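Local atomic coordinates of tudor domain-containing protein 1 (Mus musculus, PDB entry 4B9W), a protein that helps silence transposable elements in the male germline through the piRNA pathway, its extended Tudor domains binding Piwi proteins methylated on arginine. Residues V134-P139 and Q195-C200; A149-C154 and D189-E194; G128-L133 and T168-G173; V19-C24 and L160-V165; V11-D16 and F36-A41. All coordinates share one frame; numbering follows the deposited sequence.

The five contacts belong to the SN-like half of an extended Tudor domain, the part built on a mixed sheet away from the canonical Tudor barrel. Interactions 3 and 4 are sheet pairings, parallel and antiparallel, that meet in one sheet, where strands 171-178 (interaction 3) and 160-168 (interaction 4) lie side by side; interaction 4 is the more buried. Interaction 1, a two-stranded ladder at the C-terminal end, and interaction 2, a loose helix pair, touch through L196 and R150. Backbone hydrogen bonds dominate 1, 3 and 4, whereas 2 rests on apolar packing and a long ion pair. Interaction 5, at the surface, relies on a ring pair and a lysine, yet its F36 packs on V19 and V21 of interaction 4 and on M129 of interaction 3.

Interaction 1 (V134-P139 and Q195-C200); sequences VDIQPP and QLVLRC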
# COMPACT_ATOMS: atom_id res chain seq x y z
N VAL A 134 9.36 0.77 18.09
CA VAL A 134 9.25 -0.56 18.68
C VAL A 134 8.44 -0.50 19.97
O VAL A 134 8.26 0.56 20.58
CB VAL A 134 10.61 -1.21 18.91
CG1 VAL A 134 11.31 -1.44 17.58
CG2 VAL A 134 11.45 -0.38 19.88
N ASP A 135 7.95 -1.67 20.37
CA ASP A 135 7.35 -1.91 21.69
C ASP A 135 5.98 -1.22 21.90
O ASP A 135 5.54 -1.06 23.04
CB ASP A 135 8.31 -1.54 22.84
CG ASP A 135 9.65 -2.32 22.82
OD1 ASP A 135 9.76 -3.36 22.12
OD2 ASP A 135 10.58 -1.88 23.51
N ILE A 136 5.30 -0.88 20.80
CA ILE A 136 3.91 -0.39 20.84
C ILE A 136 3.01 -0.98 19.75
O ILE A 136 3.48 -1.54 18.77
CB ILE A 136 3.86 1.15 20.73
CG1 ILE A 136 4.50 1.61 19.40
CG2 ILE A 136 4.54 1.80 21.93
CD1 ILE A 136 4.03 2.96 18.95
N GLN A 137 1.71 -0.85 19.94
CA GLN A 137 0.69 -1.36 19.02
C GLN A 137 -0.58 -0.50 19.18
O GLN A 137 -0.78 0.10 20.23
CB GLN A 137 0.39 -2.84 19.33
CG GLN A 137 -0.19 -3.08 20.73
CD GLN A 137 -0.42 -4.56 21.03
OE1 GLN A 137 -0.85 -5.31 20.15
NE2 GLN A 137 -0.11 -4.98 22.25
N PRO A 138 -1.43 -0.43 18.14
CA PRO A 138 -2.69 0.33 18.27
C PRO A 138 -3.63 -0.28 19.31
O PRO A 138 -3.62 -1.49 19.48
CB PRO A 138 -3.31 0.24 16.87
CG PRO A 138 -2.56 -0.82 16.13
CD PRO A 138 -1.22 -0.95 16.77
N PRO A 139 -4.41 0.54 20.03
CA PRO A 139 -5.35 -0.02 21.02
C PRO A 139 -6.33 -1.01 20.41
O PRO A 139 -6.56 -2.07 20.98
CB PRO A 139 -6.08 1.22 21.54
CG PRO A 139 -5.13 2.34 21.33
CD PRO A 139 -4.34 2.01 20.09
N GLN A 195 -2.12 7.17 26.66
CA GLN A 195 -3.18 6.19 26.36
C GLN A 195 -3.51 6.10 24.87
O GLN A 195 -4.52 5.52 24.50
CB GLN A 195 -4.47 6.51 27.14
CG GLN A 195 -4.30 7.00 28.58
CD GLN A 195 -4.18 5.86 29.55
OE1 GLN A 195 -3.11 5.63 30.11
NE2 GLN A 195 -5.28 5.13 29.76
N LEU A 196 -2.64 6.63 24.02
CA LEU A 196 -2.87 6.68 22.59
C LEU A 196 -2.43 5.39 21.89
O LEU A 196 -2.87 5.11 20.77
CB LEU A 196 -2.13 7.85 21.97
CG LEU A 196 -2.46 9.21 22.58
CD1 LEU A 196 -1.65 10.28 21.89
CD2 LEU A 196 -3.96 9.50 22.48
N VAL A 197 -1.55 4.63 22.54
CA VAL A 197 -1.09 3.34 22.01
C VAL A 197 -0.87 2.36 23.16
O VAL A 197 -0.84 2.75 24.32
CB VAL A 197 0.20 3.48 21.17
CG1 VAL A 197 0.07 4.57 20.12
CG2 VAL A 197 1.39 3.75 22.07
N LEU A 198 -0.75 1.09 22.84
CA LEU A 198 -0.60 0.06 23.86
C LEU A 198 0.79 -0.51 23.80
O LEU A 198 1.36 -0.57 22.72
CB LEU A 198 -1.62 -1.07 23.65
CG LEU A 198 -3.04 -0.86 24.16
CD1 LEU A 198 -3.75 -2.20 24.11
CD2 LEU A 198 -3.04 -0.28 25.57
N ARG A 199 1.31 -0.93 24.95
CA ARG A 199 2.57 -1.68 25.04
C ARG A 199 2.52 -2.90 24.13
O ARG A 199 1.48 -3.51 23.96
CB ARG A 199 2.85 -2.17 26.47
CG ARG A 199 3.13 -1.09 27.49
CD ARG A 199 3.60 -1.71 28.81
NE ARG A 199 4.95 -2.29 28.71
CZ ARG A 199 6.10 -1.70 29.02
NH1 ARG A 199 6.15 -0.47 29.48
NH2 ARG A 199 7.25 -2.36 28.86
N CYS A 200 3.67 -3.26 23.59
CA CYS A 200 3.76 -4.46 22.76
C CYS A 200 5.05 -5.21 23.04
O CYS A 200 6.10 -4.60 23.25
CB CYS A 200 3.67 -4.11 21.28
SG CYS A 200 3.56 -5.61 20.29
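A short two-stranded antiparallel ladder joins strand 136-137 to strand 198-199, bringing the C-terminal end of the extended Tudor domain back beside the chain that leaves strand 129-133. Q137 and L198 form its hydrogen-bonded pair: L198 N reaches Q137 O at 2.8 Å in an almost straight bond, and Q137 N returns one to L198 O. Next to it, I136 and R199 are a non-hydrogen-bonded pair whose side chains diverge. Beyond them C200 N bonds D135 O at 2.9 Å, the donor standing above the carbonyl plane.

I136 and V197 meet through their CG2 methyls, 3.7 Å apart, on the side where W143 and helix 187-193 also pack. At the P139 end, the proline ring sets CD 3.5 Å from L196 O. L196 follows Q195, whose positive phi closes helix 187-193 in a Schellman motif.

Q137 adds a side-chain bond to the backbone ladder. Its CG lies between the backbone N and the carbonyl carbon (chi1 62°), and the chain then runs extended over the L198 and R199 carbonyls, with C200 CB alongside. The amide finishes with NE2 2.8 Å from R199 O, the acceptor close to the amide plane.

Interaction 2 (A149-C154 and D189-E194); sequences ARFQAC and DVLIRE
L191 makes the central apolar contacts between the helices, dividing its two methyls between neighbouring residues of segment 149-154. CD2 lies 3.7 Å from R150 CG and also approaches F151 N, while CD1 rests 4.2 Å from F151 CB. The leucine therefore meets the root of the phenylalanine and the aliphatic start of the arginine. One turn along, C154 SG and V190 CG1 touch at 3.9 Å; the valine methyl is anti to its own backbone N (chi1 179°), which directs it at the sulfur.

At the other end of the contact stands a charged pair. R150 bends at chi2 and chi3, its guanidinium folding back until A153 CB lies at the edge in plane. R150 NE is 4.0 Å from E194 OE2, a long salt bridge in which the carboxylate oxygen sits clear of the guanidinium plane, with none of the arginine N-H bonds aimed at it. The attraction is thus one of charge alone and probably modest.

Apart from E194, which directly follows helix 187-193, these residues belong to that helix and to helix 145-155 of the SN-like half, which run roughly antiparallel with segment axes 10.3 Å apart at closest. At that spacing the two backbones stay well separated, and it is side chains that bridge them.

Further out, the F151 ring packs edge-to-face with F32, and both F151 and L191 rest on L133 of strand 129-133 and on P29. L196 lies against R150, and L191 has a backbone bond to V197. On another side of helix 145-155, Q152 packs against an apolar side chain of the bound MILI peptide.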
# COMPACT_ATOMS: atom_id res chain seq x y z
N ALA A 149 -1.17 12.13 15.08
CA ALA A 149 -0.92 13.57 15.25
C ALA A 149 -0.10 13.88 16.53
O ALA A 149 0.72 14.82 16.55
CB ALA A 149 -2.23 14.35 15.23
N ARG A 150 -0.29 13.09 17.57
CA ARG A 150 0.53 13.27 18.76
C ARG A 150 1.99 12.93 18.44
O ARG A 150 2.89 13.69 18.78
CB ARG A 150 0.00 12.46 19.96
CG ARG A 150 0.84 12.61 21.23
CD ARG A 150 1.23 14.06 21.53
NE ARG A 150 0.16 14.84 22.15
CZ ARG A 150 -0.12 16.13 21.91
NH1 ARG A 150 0.53 16.88 21.00
NH2 ARG A 150 -1.11 16.69 22.57
N PHE A 151 2.21 11.80 17.76
CA PHE A 151 3.53 11.38 17.32
C PHE A 151 4.20 12.49 16.50
O PHE A 151 5.33 12.84 16.79
CB PHE A 151 3.41 10.03 16.53
CG PHE A 151 4.71 9.46 16.01
CD1 PHE A 151 5.90 9.56 16.72
CD2 PHE A 151 4.72 8.74 14.81
CE1 PHE A 151 7.08 9.01 16.22
CE2 PHE A 151 5.88 8.19 14.31
CZ PHE A 151 7.07 8.32 15.02
N GLN A 152 3.48 13.03 15.51
CA GLN A 152 3.95 14.10 14.63
C GLN A 152 4.40 15.34 15.43
O GLN A 152 5.47 15.91 15.17
CB GLN A 152 2.84 14.44 13.62
CG GLN A 152 2.99 15.72 12.84
CD GLN A 152 4.18 15.69 11.92
OE1 GLN A 152 4.62 14.62 11.49
NE2 GLN A 152 4.69 16.87 11.58
N ALA A 153 3.60 15.72 16.42
CA ALA A 153 3.92 16.83 17.32
C ALA A 153 5.18 16.53 18.17
O ALA A 153 5.89 17.47 18.57
CB ALA A 153 2.70 17.19 18.20
N CYS A 154 5.48 15.26 18.42
CA CYS A 154 6.78 14.88 19.07
C CYS A 154 8.00 14.96 18.16
O CYS A 154 9.11 14.97 18.66
CB CYS A 154 6.77 13.45 19.60
SG CYS A 154 5.53 13.12 20.84
N ASP A 189 7.20 6.40 25.19
CA ASP A 189 6.72 6.73 26.53
C ASP A 189 5.57 7.68 26.47
O ASP A 189 4.56 7.48 27.14
CB ASP A 189 7.81 7.39 27.39
CG ASP A 189 7.35 7.62 28.85
OD1 ASP A 189 7.15 6.63 29.58
OD2 ASP A 189 7.17 8.80 29.25
N VAL A 190 5.75 8.73 25.69
CA VAL A 190 4.73 9.76 25.51
C VAL A 190 3.44 9.14 25.05
O VAL A 190 2.40 9.35 25.69
CB VAL A 190 5.16 10.81 24.48
CG1 VAL A 190 4.09 11.86 24.29
CG2 VAL A 190 6.51 11.44 24.88
N LEU A 191 3.50 8.36 23.97
CA LEU A 191 2.29 7.74 23.39
C LEU A 191 1.63 6.71 24.31
O LEU A 191 0.40 6.56 24.31
CB LEU A 191 2.63 7.08 22.04
CG LEU A 191 3.16 7.98 20.91
CD1 LEU A 191 3.23 7.20 19.60
CD2 LEU A 191 2.34 9.25 20.74
N ILE A 192 2.43 5.97 25.09
CA ILE A 192 1.87 4.99 26.02
C ILE A 192 1.22 5.71 27.19
O ILE A 192 0.07 5.46 27.51
CB ILE A 192 2.94 4.01 26.54
CG1 ILE A 192 3.55 3.22 25.38
CG2 ILE A 192 2.32 3.06 27.58
CD1 ILE A 192 4.88 2.57 25.68
N ARG A 193 1.97 6.62 27.81
CA ARG A 193 1.49 7.40 28.95
C ARG A 193 0.16 8.07 28.64
O ARG A 193 -0.74 8.09 29.47
CB ARG A 193 2.52 8.47 29.34
CG ARG A 193 2.58 8.74 30.83
CD ARG A 193 2.98 10.17 31.17
NE ARG A 193 2.39 10.60 32.45
CZ ARG A 193 2.59 11.78 33.04
NH1 ARG A 193 3.38 12.70 32.48
NH2 ARG A 193 2.00 12.05 34.20
N GLU A 194 0.05 8.62 27.43
CA GLU A 194 -1.14 9.38 27.03
C GLU A 194 -2.30 8.48 26.59
O GLU A 194 -3.33 8.99 26.16
CB GLU A 194 -0.80 10.31 25.87
CG GLU A 194 0.39 11.23 26.13
CD GLU A 194 0.01 12.68 26.25
OE1 GLU A 194 -1.09 12.95 26.76
OE2 GLU A 194 0.82 13.52 25.83

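Interaction 3 (G128-L133 and T168-G173); sequences GMQCWL and TANGVG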
# COMPACT_ATOMS: atom_id res chain seq x y z
N GLY A 128 15.26 7.47 2.05
CA GLY A 128 13.99 7.43 2.76
C GLY A 128 13.81 6.06 3.38
O GLY A 128 13.29 5.12 2.75
N MET A 129 14.25 5.94 4.62
CA MET A 129 14.27 4.65 5.30
C MET A 129 12.98 4.45 6.05
O MET A 129 12.67 5.25 6.95
CB MET A 129 15.45 4.63 6.28
CG MET A 129 16.81 4.74 5.60
SD MET A 129 17.02 3.42 4.37
CE MET A 129 16.52 1.98 5.34
N GLN A 130 12.23 3.40 5.72
CA GLN A 130 10.97 3.14 6.44
C GLN A 130 11.29 2.72 7.87
O GLN A 130 12.15 1.87 8.06
CB GLN A 130 10.12 2.05 5.77
CG GLN A 130 8.77 1.88 6.44
CD GLN A 130 7.90 0.83 5.76
OE1 GLN A 130 8.37 0.06 4.93
NE2 GLN A 130 6.63 0.79 6.15
N CYS A 131 10.59 3.31 8.84
CA CYS A 131 10.77 3.00 10.24
C CYS A 131 9.44 2.68 10.90
O CYS A 131 8.40 2.89 10.32
CB CYS A 131 11.39 4.16 11.00
SG CYS A 131 12.95 4.73 10.32
N TRP A 132 9.51 2.12 12.11
CA TRP A 132 8.35 2.01 13.01
C TRP A 132 8.87 2.10 14.39
O TRP A 132 10.00 1.76 14.62
CB TRP A 132 7.58 0.71 12.82
CG TRP A 132 8.43 -0.53 12.75
CD1 TRP A 132 8.82 -1.37 13.80
CD2 TRP A 132 8.99 -1.13 11.55
NE1 TRP A 132 9.57 -2.42 13.32
CE2 TRP A 132 9.72 -2.32 11.98
CE3 TRP A 132 8.96 -0.81 10.19
CZ2 TRP A 132 10.39 -3.13 11.08
CZ3 TRP A 132 9.64 -1.64 9.28
CH2 TRP A 132 10.33 -2.77 9.72
N LEU A 133 8.08 2.58 15.34
CA LEU A 133 8.51 2.62 16.73
C LEU A 133 8.39 1.21 17.30
O LEU A 133 7.43 0.52 17.01
CB LEU A 133 7.66 3.57 17.57
CG LEU A 133 7.77 5.08 17.28
CD1 LEU A 133 6.88 5.85 18.24
CD2 LEU A 133 9.20 5.56 17.38
N THR A 168 14.66 -5.21 9.36
CA THR A 168 14.00 -6.16 8.46
C THR A 168 14.32 -5.78 7.00
O THR A 168 14.94 -4.73 6.76
CB THR A 168 12.48 -6.27 8.74
OG1 THR A 168 11.77 -5.22 8.09
CG2 THR A 168 12.21 -6.22 10.25
N ALA A 169 13.96 -6.64 6.04
CA ALA A 169 14.22 -6.36 4.62
C ALA A 169 13.58 -5.04 4.19
O ALA A 169 14.22 -4.20 3.54
CB ALA A 169 13.72 -7.49 3.73
N ASN A 170 12.32 -4.84 4.58
CA ASN A 170 11.54 -3.65 4.18
C ASN A 170 11.74 -2.37 5.04
O ASN A 170 11.15 -1.33 4.73
CB ASN A 170 10.04 -4.02 4.07
CG ASN A 170 9.34 -4.11 5.42
OD1 ASN A 170 9.68 -3.40 6.37
ND2 ASN A 170 8.33 -4.96 5.51
N GLY A 171 12.54 -2.43 6.11
CA GLY A 171 12.76 -1.25 6.97
C GLY A 171 13.37 -1.52 8.33
O GLY A 171 13.97 -2.57 8.53
N VAL A 172 13.23 -0.58 9.27
CA VAL A 172 13.80 -0.70 10.61
C VAL A 172 12.85 -0.27 11.76
O VAL A 172 12.17 0.76 11.68
CB VAL A 172 15.14 0.09 10.72
CG1 VAL A 172 16.10 -0.30 9.61
CG2 VAL A 172 14.93 1.59 10.72
N GLY A 173 12.81 -1.08 12.82
CA GLY A 173 12.13 -0.74 14.06
C GLY A 173 13.09 0.04 14.95
O GLY A 173 14.20 -0.40 15.21
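Two backbone hydrogen bonds pair strand 129-133 with strand 171-173 in parallel: V172 N to Q130 O at 2.9 Å, and W132 N to V172 O at 3.0 Å. C131 lies opposite V172 and W132 opposite G173. The V172 carbonyl is also approached by C131 CA in a CA-H...O contact.

Apolar contact on the C131 and V172 side of the sheet is small, with C131 SG 3.7 Å from V172 CG2.

Aromatic contacts occupy the other side. The W132 side chain leaves with CG between its backbone N and carbonyl carbon (chi1 47°), and the indole lies flat over the partner strand. G173 CA sits over the five-membered ring, 3.4 Å from its centroid, a CH-pi contact, and V172 O lies on the same face. A beta carbon at G171 or G173 would collide with the indole, so the two glycines permit this close cover. At the ring edge, T168 OG1 comes within 3.3 Å of W132 CH2, and N170 OD1 is 3.4 Å from W132 CZ3, its amide turned nearly perpendicular to the indole. The indole NE1 is hydrogen-bonded to E166. A leucine in place of W132 would probably uncover the glycine backbone and leave the E166 carboxylate without its indole N-H partner.

Strand 129-133 is flanked on its other edge by strand 31-36, with backbone bonds between M129 and C34 and between C131 and F32, while strand 171-178 continues antiparallel beside strand 160-168.

Interaction 4 (V19-C24 and L160-V165); sequences VDVVVC and LQARVV
V19 and A162 face each other as a hydrogen-bonded antiparallel pair, with V19 N to A162 O at 2.8 Å and A162 N to V19 O at 2.7 Å. V21 and L160 form a second such pair, in which V21 N reaches L160 O at 2.8 Å and L160 N reaches V21 O at 3.0 Å. Between them D20 and Q161 make the non-hydrogen-bonded pair, and D20 CA also offers a CA-H...O contact to L160 O. The segment axes are 118° apart, a strong departure from antiparallel, and the strands separate beyond these three pairs.

V19, V21, L160 and A162 share one face of the sheet. V21 CG1, anti to the carbonyl carbon (chi1 -59°), lies only 3.5 Å from A162 CB, tighter than usual for two carbons. V21 CG2 is turned over the L160 carbonyl instead. V19 CG1 reaches V164 CG2 more loosely, at 4.3 Å. F36 and L176 pack on this same set of side chains, making it part of the core of the SN-like half. On the opposite face D20 OD1 lies 3.7 Å from Q161 CA.

Four backbone bonds satisfy the N-H and C=O groups of both hydrogen-bonded pairs in a buried setting, while within the three pairs the apolar side chains lie on one face and the polar D20 and Q161 on the other. This division is consistent with a sheet that has its core on the V19 and V21 side and a more open surface beyond D20 and Q161.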
# COMPACT_ATOMS: atom_id res chain seq x y z
N VAL A 19 21.96 6.70 15.93
CA VAL A 19 22.17 7.63 14.85
C VAL A 19 21.07 8.70 14.87
O VAL A 19 19.92 8.43 15.20
CB VAL A 19 22.21 6.87 13.50
CG1 VAL A 19 20.98 5.99 13.37
CG2 VAL A 19 22.37 7.83 12.32
N ASP A 20 21.43 9.93 14.55
CA ASP A 20 20.47 11.01 14.53
C ASP A 20 19.62 10.94 13.27
O ASP A 20 20.11 10.57 12.19
CB ASP A 20 21.15 12.37 14.65
CG ASP A 20 21.69 12.64 16.06
OD1 ASP A 20 21.12 12.12 17.06
OD2 ASP A 20 22.69 13.36 16.16
N VAL A 21 18.34 11.23 13.44
CA VAL A 21 17.37 11.24 12.37
C VAL A 21 16.57 12.53 12.36
O VAL A 21 16.44 13.23 13.38
CB VAL A 21 16.39 10.05 12.50
CG1 VAL A 21 17.14 8.72 12.47
CG2 VAL A 21 15.52 10.18 13.74
N VAL A 22 16.05 12.85 11.19
CA VAL A 22 14.97 13.79 11.00
C VAL A 22 13.93 12.98 10.24
O VAL A 22 14.27 12.23 9.32
CB VAL A 22 15.38 15.05 10.16
CG1 VAL A 22 16.14 16.06 11.03
CG2 VAL A 22 16.19 14.66 8.94
N VAL A 23 12.67 13.09 10.68
CA VAL A 23 11.57 12.39 10.04
C VAL A 23 11.21 13.16 8.75
O VAL A 23 10.92 14.34 8.81
CB VAL A 23 10.38 12.27 11.01
CG1 VAL A 23 9.17 11.60 10.34
CG2 VAL A 23 10.81 11.50 12.27
N CYS A 24 11.27 12.50 7.60
CA CYS A 24 10.93 13.17 6.33
C CYS A 24 9.53 12.82 5.78
O CYS A 24 8.97 13.50 4.91
CB CYS A 24 12.01 12.88 5.28
SG CYS A 24 12.37 11.12 5.02
N LEU A 160 16.15 13.91 16.24
CA LEU A 160 16.06 12.94 17.35
C LEU A 160 17.17 11.90 17.24
O LEU A 160 17.70 11.67 16.16
CB LEU A 160 14.68 12.23 17.36
CG LEU A 160 13.43 13.13 17.35
CD1 LEU A 160 12.79 13.21 15.98
CD2 LEU A 160 12.39 12.63 18.34
N GLN A 161 17.52 11.28 18.37
CA GLN A 161 18.36 10.08 18.39
C GLN A 161 17.54 8.82 18.07
O GLN A 161 16.55 8.51 18.74
CB GLN A 161 19.03 9.92 19.76
CG GLN A 161 19.81 8.62 19.94
CD GLN A 161 20.50 8.54 21.29
OE1 GLN A 161 19.89 8.16 22.28
NE2 GLN A 161 21.77 8.91 21.33
N ALA A 162 17.98 8.07 17.07
CA ALA A 162 17.34 6.79 16.76
C ALA A 162 18.30 5.68 17.12
O ALA A 162 19.48 5.73 16.78
CB ALA A 162 16.95 6.70 15.28
N ARG A 163 17.78 4.69 17.82
CA ARG A 163 18.50 3.46 18.05
C ARG A 163 17.82 2.36 17.23
O ARG A 163 16.63 2.11 17.35
CB ARG A 163 18.51 3.10 19.53
CG ARG A 163 19.48 1.98 19.82
CD ARG A 163 19.76 1.87 21.31
NE ARG A 163 18.63 1.30 22.01
CZ ARG A 163 18.30 0.01 21.99
NH1 ARG A 163 18.99 -0.87 21.27
NH2 ARG A 163 17.24 -0.42 22.69
N VAL A 164 18.60 1.75 16.35
CA VAL A 164 18.10 0.76 15.41
C VAL A 164 17.98 -0.57 16.18
O VAL A 164 18.96 -1.24 16.37
CB VAL A 164 19.06 0.69 14.17
CG1 VAL A 164 18.59 -0.32 13.14
CG2 VAL A 164 19.22 2.06 13.52
N VAL A 165 16.79 -0.93 16.65
CA VAL A 165 16.62 -2.12 17.51
C VAL A 165 16.43 -3.39 16.69
O VAL A 165 16.94 -4.46 17.05
CB VAL A 165 15.42 -1.94 18.49
CG1 VAL A 165 15.14 -3.20 19.31
CG2 VAL A 165 15.66 -0.74 19.41

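Interaction 5 (V11-D16 and F36-A41); sequences VEFTVD and FLKDDA
F13 and F36 both carry CG anti to the carbonyl carbon, with chi1 of -55° and -72°, and these torsions bring their rings together from the two segments. The K38 side chain starts between its backbone N and carbonyl carbon (chi1 57°), then runs fully extended to the backbone of E12.

The rings form an edge-to-face pair: the CE1-CZ edge of F13 points onto the face of F36, with centroids 4.5 Å apart. F13 CZ stands over the middle of the F36 ring, and F13 CE1 comes within 3.3 Å of F36 CD2. Beside the rings K38 NZ donates a hydrogen bond of 2.6 Å to E12 O, and it also forms a salt bridge with E17, so that the ammonium has both a carbonyl and a carboxylate as partners. Lower on the lysine, CE meets V11 CG1 tip to tip at 3.7 Å.

F36 also packs on V19, V21, M129 and C131, and F13 on V164 and I167. Were F36 cut back to an alanine, the F13 edge is likely to lose the face it rests on, with a gap opening beside V19 and V21.

K38 to A41 form a type I' turn, closed by A41 N bonding K38 O at 2.9 Å, which leads from strand 31-36 into helix 41-57. The contact thus ties the segment preceding strand 18-26 to the exit of strand 31-36, where the SN-like half of an extended Tudor domain meets its long linker helix.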
# COMPACT_ATOMS: atom_id res chain seq x y z
N VAL A 11 20.15 2.62 2.68
CA VAL A 11 21.08 2.91 3.76
C VAL A 11 21.13 1.65 4.61
O VAL A 11 20.11 0.98 4.79
CB VAL A 11 20.65 4.12 4.62
CG1 VAL A 11 21.64 4.36 5.76
CG2 VAL A 11 20.53 5.36 3.76
N GLU A 12 22.32 1.33 5.10
CA GLU A 12 22.54 0.09 5.85
C GLU A 12 22.91 0.40 7.29
O GLU A 12 23.59 1.40 7.56
CB GLU A 12 23.62 -0.74 5.16
CG GLU A 12 23.23 -1.27 3.78
CD GLU A 12 22.08 -2.26 3.85
OE1 GLU A 12 21.68 -2.59 4.98
OE2 GLU A 12 21.59 -2.73 2.79
N PHE A 13 22.47 -0.49 8.19
CA PHE A 13 22.66 -0.34 9.64
C PHE A 13 23.21 -1.59 10.33
O PHE A 13 23.07 -2.71 9.84
CB PHE A 13 21.31 -0.02 10.32
CG PHE A 13 20.62 1.18 9.75
CD1 PHE A 13 20.95 2.46 10.19
CD2 PHE A 13 19.69 1.04 8.74
CE1 PHE A 13 20.34 3.57 9.65
CE2 PHE A 13 19.07 2.15 8.20
CZ PHE A 13 19.39 3.41 8.65
N THR A 14 23.76 -1.37 11.52
CA THR A 14 24.02 -2.47 12.44
C THR A 14 23.02 -2.45 13.61
O THR A 14 22.52 -1.39 14.03
CB THR A 14 25.46 -2.43 12.97
OG1 THR A 14 25.65 -1.23 13.71
CG2 THR A 14 26.49 -2.50 11.80
N VAL A 15 22.74 -3.64 14.14
CA VAL A 15 21.78 -3.78 15.23
C VAL A 15 22.33 -2.99 16.42
O VAL A 15 23.53 -3.02 16.69
CB VAL A 15 21.52 -5.26 15.57
CG1 VAL A 15 20.58 -5.39 16.76
CG2 VAL A 15 20.94 -5.98 14.35
N ASP A 16 21.44 -2.23 17.06
CA ASP A 16 21.77 -1.28 18.15
C ASP A 16 22.61 -0.07 17.77
O ASP A 16 23.03 0.68 18.66
CB ASP A 16 22.40 -1.99 19.35
CG ASP A 16 21.38 -2.75 20.15
OD1 ASP A 16 20.18 -2.40 20.08
OD2 ASP A 16 21.80 -3.70 20.86
N PHE A 36 18.56 9.41 7.94
CA PHE A 36 19.58 9.10 8.93
C PHE A 36 20.83 9.96 8.67
O PHE A 36 21.41 9.94 7.57
CB PHE A 36 19.86 7.59 8.94
CG PHE A 36 18.73 6.79 9.54
CD1 PHE A 36 17.54 6.63 8.87
CD2 PHE A 36 18.85 6.23 10.80
CE1 PHE A 36 16.51 5.88 9.42
CE2 PHE A 36 17.83 5.49 11.37
CZ PHE A 36 16.65 5.32 10.68
N LEU A 37 21.20 10.76 9.66
CA LEU A 37 22.23 11.78 9.47
C LEU A 37 23.59 11.19 9.77
O LEU A 37 24.19 11.42 10.84
CB LEU A 37 21.96 13.02 10.34
CG LEU A 37 20.56 13.64 10.31
CD1 LEU A 37 20.48 14.80 11.30
CD2 LEU A 37 20.15 14.08 8.91
N LYS A 38 24.06 10.37 8.83
CA LYS A 38 25.40 9.80 8.89
C LYS A 38 26.02 9.85 7.49
O LYS A 38 25.32 10.12 6.51
CB LYS A 38 25.38 8.38 9.45
CG LYS A 38 24.52 7.36 8.73
CD LYS A 38 24.79 5.95 9.28
CE LYS A 38 24.17 4.87 8.39
NZ LYS A 38 24.65 3.50 8.74
N ASP A 39 27.32 9.62 7.43
CA ASP A 39 28.04 9.54 6.16
C ASP A 39 27.77 10.73 5.22
O ASP A 39 27.77 10.55 4.00
CB ASP A 39 27.67 8.23 5.45
CG ASP A 39 27.98 7.00 6.29
OD1 ASP A 39 29.03 7.01 6.97
OD2 ASP A 39 27.17 6.03 6.29
N ASP A 40 27.55 11.93 5.77
CA ASP A 40 27.29 13.12 4.95
C ASP A 40 26.03 12.99 4.05
O ASP A 40 25.96 13.59 2.96
CB ASP A 40 28.52 13.47 4.09
CG ASP A 40 29.76 13.78 4.91
OD1 ASP A 40 29.62 14.46 5.96
OD2 ASP A 40 30.88 13.38 4.50
N ALA A 41 25.05 12.24 4.53
CA ALA A 41 23.82 11.94 3.77
C ALA A 41 23.11 13.16 3.22
O ALA A 41 22.90 13.25 2.01
CB ALA A 41 22.85 11.12 4.63